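Local coordinates for putative transcriptional regulator TRANSCRIPTION REGULATOR protein (Rhizobium meliloti, PDB 5NLA) that binds c-di-GMP by a PilZ-like mechanism and acts as an AraC-like transcriptional activator regulating extracellular polysaccharide production, at residues P270-I273 / C274-L277. Residues are numbered along the deposited sequence; the frame is centred on the assembly and turned at random.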
loop_
_atom_site.group_PDB
_atom_site.type_symbol
_atom_site.label_atom_id
_atom_site.label_comp_id
_atom_site.label_asym_id
_atom_site.label_seq_id
_atom_site.Cartn_x
_atom_site.Cartn_y
_atom_site.Cartn_z
ATOM N N PRO A 270 -12.607 5.419 -22.093
ATOM C CA PRO A 270 -12.417 6.363 -20.987
ATOM C C PRO A 270 -13.691 7.108 -20.576
ATOM O O PRO A 270 -13.827 7.473 -19.411
ATOM C CB PRO A 270 -11.386 7.352 -21.540
ATOM C CG PRO A 270 -10.675 6.613 -22.610
ATOM C CD PRO A 270 -11.693 5.702 -23.215
ATOM N N GLU A 271 -14.611 7.319 -21.516
ATOM C CA GLU A 271 -15.846 8.069 -21.256
ATOM C C GLU A 271 -16.760 7.336 -20.274
ATOM O O GLU A 271 -17.316 7.940 -19.349
ATOM C CB GLU A 271 -16.617 8.338 -22.561
ATOM C CG GLU A 271 -15.891 9.216 -23.580
ATOM C CD GLU A 271 -15.170 8.426 -24.667
ATOM O OE1 GLU A 271 -14.036 7.951 -24.412
ATOM O OE2 GLU A 271 -15.734 8.290 -25.781
ATOM N N THR A 272 -16.926 6.038 -20.498
ATOM C CA THR A 272 -17.722 5.217 -19.597
ATOM C C THR A 272 -17.148 5.183 -18.189
ATOM O O THR A 272 -17.907 5.271 -17.230
ATOM C CB THR A 272 -17.934 3.775 -20.104
ATOM O OG1 THR A 272 -18.688 3.047 -19.133
ATOM C CG2 THR A 272 -16.637 3.040 -20.328
ATOM N N ILE A 273 -15.818 5.081 -18.074
ATOM C CA ILE A 273 -15.141 5.053 -16.769
ATOM C C ILE A 273 -15.434 6.356 -16.037
ATOM O O ILE A 273 -15.849 6.336 -14.882
ATOM C CB ILE A 273 -13.606 4.873 -16.891
ATOM C CG1 ILE A 273 -13.259 3.501 -17.468
ATOM C CG2 ILE A 273 -12.915 5.034 -15.527
ATOM C CD1 ILE A 273 -11.829 3.387 -17.959
ATOM N N CYS A 274 -15.204 7.472 -16.726
ATOM C CA CYS A 274 -15.412 8.820 -16.179
ATOM C C CYS A 274 -16.823 9.053 -15.686
ATOM O O CYS A 274 -17.038 9.528 -14.562
ATOM C CB CYS A 274 -15.098 9.860 -17.249
ATOM S SG CYS A 274 -13.339 9.940 -17.575
ATOM N N ARG A 275 -17.775 8.729 -16.555
ATOM C CA ARG A 275 -19.191 8.782 -16.222
ATOM C C ARG A 275 -19.441 7.954 -14.956
ATOM O O ARG A 275 -19.961 8.468 -13.965
ATOM C CB ARG A 275 -20.023 8.267 -17.401
ATOM C CG ARG A 275 -21.512 8.529 -17.283
ATOM C CD ARG A 275 -22.272 8.072 -18.527
ATOM N NE ARG A 275 -21.957 6.676 -18.862
ATOM C CZ ARG A 275 -21.560 6.207 -20.050
ATOM N NH1 ARG A 275 -21.447 6.990 -21.127
ATOM N NH2 ARG A 275 -21.290 4.907 -20.169
ATOM N N GLU A 276 -18.970 6.707 -14.968
ATOM C CA GLU A 276 -19.225 5.752 -13.882
ATOM C C GLU A 276 -18.295 5.876 -12.645
ATOM O O GLU A 276 -18.272 4.980 -11.804
ATOM C CB GLU A 276 -19.236 4.324 -14.461
ATOM C CG GLU A 276 -20.257 4.184 -15.597
ATOM C CD GLU A 276 -20.508 2.759 -16.081
ATOM O OE1 GLU A 276 -20.733 1.848 -15.257
ATOM O OE2 GLU A 276 -20.527 2.546 -17.310
ATOM N N LEU A 277 -17.521 6.964 -12.561
ATOM C CA LEU A 277 -16.876 7.425 -11.322
ATOM C C LEU A 277 -17.439 8.765 -10.817
ATOM O O LEU A 277 -17.136 9.176 -9.698
ATOM C CB LEU A 277 -15.368 7.599 -11.538
ATOM C CG LEU A 277 -14.523 6.351 -11.823
ATOM C CD1 LEU A 277 -13.107 6.752 -12.207
ATOM C CD2 LEU A 277 -14.494 5.396 -10.639
#
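C274 N closes the first alpha-helical turn here on P270 O, at 3.0 Å, and C274 SG lies 3.1 Å from the same oxygen. R275 repeats the i to i+4 pattern, its N donating to E271 O over 2.9 Å. With CG anti to the backbone N (chi1 -168°) and a bend at chi3, the R275 chain folds back along the helix and lays one guanidinium face over T272, whose CA lies 3.6 Å above the guanidinium plane, off its centre. E276 N still reaches T272 O (2.9 Å), although E276 itself is the first residue to leave helical geometry. Its extended side chain brings OE2 to 2.6 Å from T272 OG1, and R275 NH2 makes a long salt bridge of 3.8 Å to that same E276 OE2. The T272 hydroxyl hydrogen-bonds Y258 OH, which ties this polar cluster to helix 251-261. L277 lies alongside I273, CD1 touching I273 CG2 at 3.7 Å. Helix 270-275, probably the first of an AraC-family helix-turn-helix with 281-288 its likely recognition helix, is wedged among three others: P270, I273 and C274 pack on helix 281-288, P270 and I273 on helix 294-306, I273 and L277 on helix 251-261.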